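Long-range contact in DnaD domain protein (Enterococcus faecalis, PDB 2I5U), which is of unknown function but probably takes part in the initiation of DNA replication, as DnaD-type proteins do: residues 19-31 / 60-72. Residues are numbered along the deposited sequence; the frame is centred on the assembly and turned at random.
Sequences KTMTDFDYWISDF and YNYINAILKDWEQ
W27 reaches across to N64 and Y60 with its indole NE1, giving one N-H to two acceptors: N64 OD1 at 3.1 Å and the Y60 hydroxyl OH, equally far. Both bonds are weak and bent (N-H...O 134° and 130°), as expected when one N-H is shared between two acceptors. They join two nearly parallel helices, 18-32 and 60-73, of the small all-helical DnaD domain, 13° apart in direction, packed knobs-into-holes: W27 fills the hole between N64, L67, K68 and E71, and Y60 the one formed by T20, D23, F24 and W27. Toward the C-terminal ends of both helices, a water donates to the main-chain D30 O and to E71 OE2, bridging the helices beside the D30 and E71 carboxylates, with 4.0 Å between D30 OD2 and E71 OE2, a proximity that probably costs some repulsion.

The Y60 ring lies between N64 CB on one face and D23 OD2 on the other. That same D23 oxygen receives K19 NZ through its syn lone pair, a salt bridge within the helix that should hold the carboxylate over the tyrosine. With CG anti to the backbone N (chi1 177°), Y60 leans across to helix 18-32 and turns its edge toward the face of F24 in an offset edge-to-face pair.

Deeper in, the F24 edge meets I63 CG2, and beyond the contact F24 also packs on I4 and I45, tying helix 18-32 to helices 2-9 and 38-55. F31 sets CE1 against E71 CA and also touches A41. Under the indole, L67 CB makes a CH-pi contact, 3.6 Å from the centroid of the six-membered ring of W27.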
ATOM      1  N   LYS A  19      13.022  -2.026   3.283  1.00 17.12           N
ATOM      2  CA  LYS A  19      12.195  -3.225   3.326  1.00 17.69           C
ATOM      3  C   LYS A  19      10.748  -2.936   2.930  1.00 17.35           C
ATOM      4  O   LYS A  19      10.142  -3.659   2.147  1.00 17.59           O
ATOM      5  CB  LYS A  19      12.220  -3.849   4.732  1.00 18.30           C
ATOM      6  CG  LYS A  19      11.393  -5.153   4.857  1.00 19.11           C
ATOM      7  CD  LYS A  19      11.249  -5.637   6.305  1.00 21.01           C
ATOM      8  CE  LYS A  19      10.472  -6.981   6.344  1.00 24.37           C
ATOM      9  NZ  LYS A  19       9.100  -6.940   5.716  1.00 25.90           N
ATOM     10  N   THR A  20      10.209  -1.852   3.476  1.00 17.97           N
ATOM     11  CA  THR A  20       8.825  -1.517   3.241  1.00 18.57           C
ATOM     12  C   THR A  20       8.655  -1.063   1.804  1.00 18.45           C
ATOM     13  O   THR A  20       7.646  -1.401   1.176  1.00 18.76           O
ATOM     14  CB  THR A  20       8.334  -0.456   4.246  1.00 17.76           C
ATOM     15  OG1 THR A  20       8.527  -0.951   5.571  1.00 18.98           O
ATOM     16  CG2 THR A  20       6.823  -0.093   3.980  1.00 20.41           C
HETATM   17  N   MSE A  21       9.636  -0.354   1.235  1.00 19.31           N
HETATM   18  CA  MSE A  21       9.547   0.009  -0.206  1.00 20.16           C
HETATM   19  C   MSE A  21       9.563  -1.231  -1.088  1.00 19.47           C
HETATM   20  O   MSE A  21       8.823  -1.329  -2.094  1.00 20.40           O
HETATM   21  CB  MSE A  21      10.655   0.968  -0.639  1.00 22.64           C
HETATM   22  CG  MSE A  21      10.294   1.784  -1.908  1.00 23.77           C
HETATM   23 SE   MSE A  21       8.729   3.003  -1.764  0.50 30.80          SE
HETATM   24  CE  MSE A  21       7.377   1.822  -2.518  1.00 31.04           C
ATOM     25  N   THR A  22      10.413  -2.182  -0.727  1.00 18.52           N
ATOM     26  CA  THR A  22      10.471  -3.479  -1.413  1.00 18.61           C
ATOM     27  C   THR A  22       9.108  -4.148  -1.338  1.00 17.71           C
ATOM     28  O   THR A  22       8.604  -4.658  -2.328  1.00 18.04           O
ATOM     29  CB  THR A  22      11.540  -4.395  -0.777  1.00 19.00           C
ATOM     30  OG1 THR A  22      12.835  -3.785  -0.935  1.00 21.31           O
ATOM     31  CG2 THR A  22      11.514  -5.771  -1.396  1.00 20.01           C
ATOM     32  N   ASP A  23       8.513  -4.138  -0.147  1.00 16.25           N
ATOM     33  CA  ASP A  23       7.212  -4.761   0.081  1.00 17.06           C
ATOM     34  C   ASP A  23       6.130  -4.122  -0.767  1.00 17.50           C
ATOM     35  O   ASP A  23       5.284  -4.812  -1.347  1.00 17.23           O
ATOM     36  CB  ASP A  23       6.836  -4.693   1.572  1.00 17.34           C
ATOM     37  CG  ASP A  23       7.677  -5.605   2.447  1.00 18.63           C
ATOM     38  OD1 ASP A  23       8.180  -6.640   1.956  1.00 21.78           O
ATOM     39  OD2 ASP A  23       7.845  -5.307   3.643  1.00 20.51           O
ATOM     40  N   PHE A  24       6.138  -2.803  -0.848  1.00 16.88           N
ATOM     41  CA  PHE A  24       5.120  -2.126  -1.641  1.00 17.64           C
ATOM     42  C   PHE A  24       5.350  -2.333  -3.145  1.00 18.17           C
ATOM     43  O   PHE A  24       4.377  -2.421  -3.909  1.00 18.69           O
ATOM     44  CB  PHE A  24       5.006  -0.640  -1.267  1.00 17.80           C
ATOM     45  CG  PHE A  24       4.300  -0.390   0.048  1.00 17.01           C
ATOM     46  CD1 PHE A  24       3.156  -1.085   0.418  1.00 19.53           C
ATOM     47  CD2 PHE A  24       4.750   0.587   0.895  1.00 16.75           C
ATOM     48  CE1 PHE A  24       2.500  -0.814   1.635  1.00 19.12           C
ATOM     49  CE2 PHE A  24       4.093   0.856   2.095  1.00 18.65           C
ATOM     50  CZ  PHE A  24       2.976   0.143   2.458  1.00 18.30           C
ATOM     51  N   ASP A  25       6.612  -2.371  -3.588  1.00 18.09           N
ATOM     52  CA  ASP A  25       6.916  -2.680  -5.001  1.00 19.42           C
ATOM     53  C   ASP A  25       6.348  -4.043  -5.363  1.00 20.00           C
ATOM     54  O   ASP A  25       5.763  -4.232  -6.444  1.00 20.60           O
ATOM     55  CB  ASP A  25       8.428  -2.719  -5.270  1.00 19.73           C
ATOM     56  CG  ASP A  25       9.054  -1.354  -5.397  1.00 23.46           C
ATOM     57  OD1 ASP A  25       8.325  -0.386  -5.652  1.00 27.53           O
ATOM     58  OD2 ASP A  25      10.312  -1.270  -5.286  1.00 27.80           O
ATOM     59  N   TYR A  26       6.513  -4.990  -4.456  1.00 19.42           N
ATOM     60  CA  TYR A  26       6.030  -6.349  -4.659  1.00 20.41           C
ATOM     61  C   TYR A  26       4.504  -6.376  -4.659  1.00 19.53           C
ATOM     62  O   TYR A  26       3.897  -7.104  -5.436  1.00 20.02           O
ATOM     63  CB  TYR A  26       6.614  -7.299  -3.617  1.00 21.63           C
ATOM     64  CG  TYR A  26       6.771  -8.672  -4.155  1.00 25.10           C
ATOM     65  CD1 TYR A  26       7.886  -9.015  -4.923  1.00 26.53           C
ATOM     66  CD2 TYR A  26       5.767  -9.614  -3.990  1.00 26.12           C
ATOM     67  CE1 TYR A  26       8.012 -10.269  -5.462  1.00 27.82           C
ATOM     68  CE2 TYR A  26       5.895 -10.881  -4.523  1.00 26.47           C
ATOM     69  CZ  TYR A  26       7.019 -11.192  -5.258  1.00 27.83           C
ATOM     70  OH  TYR A  26       7.158 -12.430  -5.822  1.00 27.82           O
ATOM     71  N   TRP A  27       3.873  -5.532  -3.840  1.00 19.21           N
ATOM     72  CA  TRP A  27       2.413  -5.448  -3.815  1.00 19.37           C
ATOM     73  C   TRP A  27       1.878  -4.909  -5.126  1.00 20.09           C
ATOM     74  O   TRP A  27       0.869  -5.396  -5.627  1.00 20.05           O
ATOM     75  CB  TRP A  27       1.931  -4.556  -2.660  1.00 19.38           C
ATOM     76  CG  TRP A  27       1.591  -5.328  -1.436  1.00 18.91           C
ATOM     77  CD1 TRP A  27       2.195  -5.258  -0.201  1.00 19.86           C
ATOM     78  CD2 TRP A  27       0.546  -6.273  -1.320  1.00 20.00           C
ATOM     79  NE1 TRP A  27       1.582  -6.121   0.662  1.00 18.68           N
ATOM     80  CE2 TRP A  27       0.569  -6.765  -0.001  1.00 18.32           C
ATOM     81  CE3 TRP A  27      -0.394  -6.788  -2.223  1.00 19.19           C
ATOM     82  CZ2 TRP A  27      -0.329  -7.742   0.445  1.00 20.04           C
ATOM     83  CZ3 TRP A  27      -1.293  -7.746  -1.781  1.00 20.03           C
ATOM     84  CH2 TRP A  27      -1.245  -8.222  -0.456  1.00 19.89           C
ATOM     85  N   ILE A  28       2.546  -3.909  -5.685  1.00 20.68           N
ATOM     86  CA  ILE A  28       2.146  -3.371  -6.983  1.00 21.12           C
ATOM     87  C   ILE A  28       2.209  -4.483  -8.038  1.00 21.09           C
ATOM     88  O   ILE A  28       1.262  -4.654  -8.836  1.00 21.49           O
ATOM     89  CB  ILE A  28       3.013  -2.151  -7.399  1.00 20.98           C
ATOM     90  CG1 ILE A  28       2.695  -0.951  -6.505  1.00 21.07           C
ATOM     91  CG2 ILE A  28       2.781  -1.796  -8.873  1.00 20.64           C
ATOM     92  CD1 ILE A  28       3.683   0.181  -6.643  1.00 22.04           C
ATOM     93  N   SER A  29       3.298  -5.251  -8.027  0.50 21.32           N
ATOM     94  CA  SER A  29       3.456  -6.384  -8.946  0.50 21.67           C
ATOM     95  C   SER A  29       2.349  -7.420  -8.762  1.00 21.23           C
ATOM     96  O   SER A  29       1.827  -7.978  -9.756  1.00 20.73           O
ATOM     97  CB  SER A  29       4.817  -7.036  -8.746  1.00 22.58           C
ATOM     98  OG  SER A  29       5.846  -6.205  -9.260  0.50 25.78           O
ATOM     99  N   ASP A  30       1.981  -7.688  -7.512  1.00 20.39           N
ATOM    100  CA  ASP A  30       0.982  -8.705  -7.219  1.00 21.49           C
ATOM    101  C   ASP A  30      -0.411  -8.285  -7.682  1.00 21.62           C
ATOM    102  O   ASP A  30      -1.164  -9.104  -8.218  1.00 20.70           O
ATOM    103  CB  ASP A  30       1.000  -9.110  -5.741  1.00 21.80           C
ATOM    104  CG  ASP A  30       2.114 -10.104  -5.415  1.00 24.41           C
ATOM    105  OD1 ASP A  30       2.763 -10.642  -6.346  1.00 27.63           O
ATOM    106  OD2 ASP A  30       2.333 -10.357  -4.222  1.00 27.19           O
ATOM    107  N   PHE A  31      -0.737  -7.006  -7.542  1.00 22.22           N
ATOM    108  CA  PHE A  31      -2.014  -6.513  -8.058  1.00 22.47           C
ATOM    109  C   PHE A  31      -2.011  -6.529  -9.568  1.00 22.49           C
ATOM    110  O   PHE A  31      -3.042  -6.834 -10.179  1.00 23.35           O
ATOM    111  CB  PHE A  31      -2.374  -5.134  -7.499  1.00 22.91           C
ATOM    112  CG  PHE A  31      -2.985  -5.195  -6.125  1.00 22.09           C
ATOM    113  CD1 PHE A  31      -4.266  -5.706  -5.945  1.00 22.91           C
ATOM    114  CD2 PHE A  31      -2.267  -4.814  -5.009  1.00 23.70           C
ATOM    115  CE1 PHE A  31      -4.819  -5.788  -4.664  1.00 23.51           C
ATOM    116  CE2 PHE A  31      -2.830  -4.903  -3.739  1.00 23.20           C
ATOM    117  CZ  PHE A  31      -4.090  -5.396  -3.574  1.00 22.94           C
ATOM    118  N   TYR A  60       3.173  -1.196   8.713  1.00 15.78           N
ATOM    119  CA  TYR A  60       3.042  -2.063   7.546  1.00 15.93           C
ATOM    120  C   TYR A  60       2.137  -3.258   7.823  1.00 16.51           C
ATOM    121  O   TYR A  60       1.403  -3.702   6.943  1.00 17.61           O
ATOM    122  CB  TYR A  60       4.409  -2.522   7.039  1.00 16.97           C
ATOM    123  CG  TYR A  60       4.285  -3.462   5.878  1.00 16.65           C
ATOM    124  CD1 TYR A  60       3.960  -3.000   4.623  1.00 17.30           C
ATOM    125  CD2 TYR A  60       4.465  -4.837   6.033  1.00 16.58           C
ATOM    126  CE1 TYR A  60       3.825  -3.872   3.535  1.00 18.58           C
ATOM    127  CE2 TYR A  60       4.343  -5.700   4.967  1.00 17.53           C
ATOM    128  CZ  TYR A  60       4.000  -5.223   3.722  1.00 18.53           C
ATOM    129  OH  TYR A  60       3.906  -6.140   2.671  1.00 19.98           O
ATOM    130  N   ASN A  61       2.226  -3.821   9.021  1.00 16.75           N
ATOM    131  CA  ASN A  61       1.407  -4.999   9.329  1.00 16.49           C
ATOM    132  C   ASN A  61      -0.072  -4.743   9.076  1.00 16.41           C
ATOM    133  O   ASN A  61      -0.753  -5.552   8.467  1.00 17.99           O
ATOM    134  CB  ASN A  61       1.631  -5.469  10.764  1.00 16.72           C
ATOM    135  CG  ASN A  61       2.992  -6.126  10.971  1.00 16.30           C
ATOM    136  OD1 ASN A  61       3.526  -6.793  10.075  1.00 18.77           O
ATOM    137  ND2 ASN A  61       3.523  -5.991  12.167  1.00 18.33           N
ATOM    138  N   TYR A  62      -0.547  -3.597   9.526  1.00 16.77           N
ATOM    139  CA  TYR A  62      -1.963  -3.266   9.403  1.00 17.23           C
ATOM    140  C   TYR A  62      -2.327  -3.058   7.927  1.00 17.24           C
ATOM    141  O   TYR A  62      -3.366  -3.553   7.437  1.00 18.04           O
ATOM    142  CB  TYR A  62      -2.265  -2.005  10.199  1.00 18.07           C
ATOM    143  CG  TYR A  62      -3.736  -1.672  10.326  1.00 18.09           C
ATOM    144  CD1 TYR A  62      -4.500  -2.198  11.358  1.00 20.20           C
ATOM    145  CD2 TYR A  62      -4.330  -0.757   9.479  1.00 18.22           C
ATOM    146  CE1 TYR A  62      -5.826  -1.865  11.492  1.00 20.17           C
ATOM    147  CE2 TYR A  62      -5.657  -0.431   9.610  1.00 19.08           C
ATOM    148  CZ  TYR A  62      -6.399  -1.000  10.609  1.00 19.07           C
ATOM    149  OH  TYR A  62      -7.747  -0.658  10.779  1.00 21.72           O
ATOM    150  N   ILE A  63      -1.445  -2.370   7.205  1.00 16.54           N
ATOM    151  CA  ILE A  63      -1.672  -2.121   5.784  1.00 17.05           C
ATOM    152  C   ILE A  63      -1.653  -3.423   4.979  1.00 17.24           C
ATOM    153  O   ILE A  63      -2.481  -3.628   4.095  1.00 16.77           O
ATOM    154  CB  ILE A  63      -0.636  -1.104   5.240  1.00 16.66           C
ATOM    155  CG1 ILE A  63      -0.877   0.263   5.886  1.00 17.70           C
ATOM    156  CG2 ILE A  63      -0.704  -1.021   3.737  1.00 18.03           C
ATOM    157  CD1 ILE A  63       0.314   1.143   5.837  1.00 18.23           C
ATOM    158  N   ASN A  64      -0.690  -4.281   5.277  1.00 16.59           N
ATOM    159  CA  ASN A  64      -0.566  -5.589   4.624  1.00 16.95           C
ATOM    160  C   ASN A  64      -1.855  -6.422   4.769  1.00 17.60           C
ATOM    161  O   ASN A  64      -2.305  -7.045   3.816  1.00 17.63           O
ATOM    162  CB  ASN A  64       0.651  -6.322   5.216  1.00 17.63           C
ATOM    163  CG  ASN A  64       0.970  -7.601   4.517  1.00 19.57           C
ATOM    164  OD1 ASN A  64       1.080  -7.659   3.304  1.00 20.60           O
ATOM    165  ND2 ASN A  64       1.170  -8.644   5.300  1.00 24.59           N
ATOM    166  N   ALA A  65      -2.425  -6.434   5.959  1.00 17.61           N
ATOM    167  CA  ALA A  65      -3.666  -7.186   6.185  1.00 18.28           C
ATOM    168  C   ALA A  65      -4.773  -6.680   5.272  1.00 18.43           C
ATOM    169  O   ALA A  65      -5.541  -7.481   4.696  1.00 19.19           O
ATOM    170  CB  ALA A  65      -4.079  -7.094   7.622  1.00 18.49           C
ATOM    171  N   ILE A  66      -4.870  -5.359   5.143  1.00 19.53           N
ATOM    172  CA  ILE A  66      -5.869  -4.761   4.263  1.00 19.81           C
ATOM    173  C   ILE A  66      -5.652  -5.183   2.821  1.00 20.12           C
ATOM    174  O   ILE A  66      -6.568  -5.612   2.134  1.00 20.53           O
ATOM    175  CB  ILE A  66      -5.830  -3.228   4.320  1.00 19.62           C
ATOM    176  CG1 ILE A  66      -6.172  -2.724   5.719  1.00 21.39           C
ATOM    177  CG2 ILE A  66      -6.800  -2.633   3.306  1.00 18.88           C
ATOM    178  CD1 ILE A  66      -5.907  -1.242   5.934  1.00 22.47           C
ATOM    179  N   LEU A  67      -4.428  -5.032   2.355  1.00 18.10           N
ATOM    180  CA  LEU A  67      -4.098  -5.379   0.971  1.00 18.94           C
ATOM    181  C   LEU A  67      -4.313  -6.867   0.647  1.00 19.96           C
ATOM    182  O   LEU A  67      -4.699  -7.202  -0.470  1.00 20.82           O
ATOM    183  CB  LEU A  67      -2.652  -4.970   0.651  1.00 18.27           C
ATOM    184  CG  LEU A  67      -2.368  -3.469   0.715  1.00 18.44           C
ATOM    185  CD1 LEU A  67      -0.871  -3.262   0.549  1.00 18.74           C
ATOM    186  CD2 LEU A  67      -3.181  -2.698  -0.307  1.00 17.27           C
ATOM    187  N   LYS A  68      -4.024  -7.758   1.593  1.00 19.78           N
ATOM    188  CA  LYS A  68      -4.231  -9.206   1.349  1.00 21.15           C
ATOM    189  C   LYS A  68      -5.682  -9.503   1.083  1.00 21.26           C
ATOM    190  O   LYS A  68      -6.017 -10.386   0.246  1.00 19.98           O
ATOM    191  CB  LYS A  68      -3.783 -10.043   2.543  1.00 21.66           C
ATOM    192  CG  LYS A  68      -2.302 -10.177   2.679  1.00 23.50           C
ATOM    193  CD  LYS A  68      -1.949 -11.068   3.851  1.00 24.68           C
ATOM    194  CE  LYS A  68      -0.445 -11.123   4.083  1.00 26.51           C
ATOM    195  NZ  LYS A  68      -0.047 -11.891   5.330  1.00 29.59           N
ATOM    196  N   ASP A  69      -6.564  -8.824   1.824  0.50 21.49           N
ATOM    197  CA  ASP A  69      -8.009  -8.950   1.622  0.50 22.13           C
ATOM    198  C   ASP A  69      -8.352  -8.557   0.201  0.50 22.46           C
ATOM    199  O   ASP A  69      -8.929  -9.337  -0.555  0.50 22.62           O
ATOM    200  CB  ASP A  69      -8.791  -8.033   2.569  0.50 21.95           C
ATOM    201  CG  ASP A  69      -8.747  -8.488   3.999  0.50 23.00           C
ATOM    202  OD1 ASP A  69      -8.559  -9.691   4.243  0.50 23.06           O
ATOM    203  OD2 ASP A  69      -8.929  -7.636   4.891  0.50 25.12           O
ATOM    204  N   TRP A  70      -7.959  -7.344  -0.162  1.00 22.41           N
ATOM    205  CA  TRP A  70      -8.300  -6.794  -1.461  1.00 22.32           C
ATOM    206  C   TRP A  70      -7.765  -7.656  -2.603  1.00 22.57           C
ATOM    207  O   TRP A  70      -8.451  -7.855  -3.619  1.00 22.55           O
ATOM    208  CB  TRP A  70      -7.761  -5.361  -1.559  1.00 21.94           C
ATOM    209  CG  TRP A  70      -8.439  -4.403  -0.607  1.00 21.21           C
ATOM    210  CD1 TRP A  70      -9.522  -4.655   0.180  1.00 21.92           C
ATOM    211  CD2 TRP A  70      -8.083  -3.032  -0.368  1.00 21.09           C
ATOM    212  NE1 TRP A  70      -9.850  -3.547   0.910  1.00 21.71           N
ATOM    213  CE2 TRP A  70      -8.987  -2.529   0.590  1.00 20.90           C
ATOM    214  CE3 TRP A  70      -7.077  -2.191  -0.859  1.00 20.82           C
ATOM    215  CZ2 TRP A  70      -8.947  -1.202   1.043  1.00 21.16           C
ATOM    216  CZ3 TRP A  70      -7.028  -0.864  -0.396  1.00 20.42           C
ATOM    217  CH2 TRP A  70      -7.950  -0.392   0.545  1.00 21.03           C
ATOM    218  N   GLU A  71      -6.567  -8.197  -2.425  1.00 22.62           N
ATOM    219  CA  GLU A  71      -5.927  -9.008  -3.463  1.00 23.09           C
ATOM    220  C   GLU A  71      -6.682 -10.308  -3.700  1.00 24.09           C
ATOM    221  O   GLU A  71      -6.949 -10.677  -4.857  1.00 22.66           O
ATOM    222  CB  GLU A  71      -4.484  -9.328  -3.076  1.00 23.06           C
ATOM    223  CG  GLU A  71      -3.778 -10.251  -4.068  1.00 22.75           C
ATOM    224  CD  GLU A  71      -2.489 -10.812  -3.532  1.00 22.84           C
ATOM    225  OE1 GLU A  71      -2.392 -11.046  -2.302  1.00 22.11           O
ATOM    226  OE2 GLU A  71      -1.555 -11.052  -4.348  1.00 25.14           O
ATOM    227  N   GLN A  72      -7.036 -11.001  -2.620  1.00 24.55           N
ATOM    228  CA  GLN A  72      -7.776 -12.262  -2.747  1.00 25.48           C
ATOM    229  C   GLN A  72      -9.172 -12.048  -3.335  1.00 26.07           C
ATOM    230  O   GLN A  72      -9.667 -12.894  -4.101  1.00 24.97           O
ATOM    231  CB  GLN A  72      -7.850 -13.009  -1.402  1.00 25.60           C
ATOM    232  CG  GLN A  72      -8.580 -12.293  -0.276  1.00 26.75           C
ATOM    233  CD  GLN A  72     -10.065 -12.577  -0.232  1.00 28.80           C
ATOM    234  OE1 GLN A  72     -10.569 -13.464  -0.937  1.00 24.89           O
ATOM    235  NE2 GLN A  72     -10.783 -11.835   0.622  1.00 29.06           N
TER
HETATM  236  O   HOH W   1      -1.419 -11.403  -6.956  1.00 29.49           O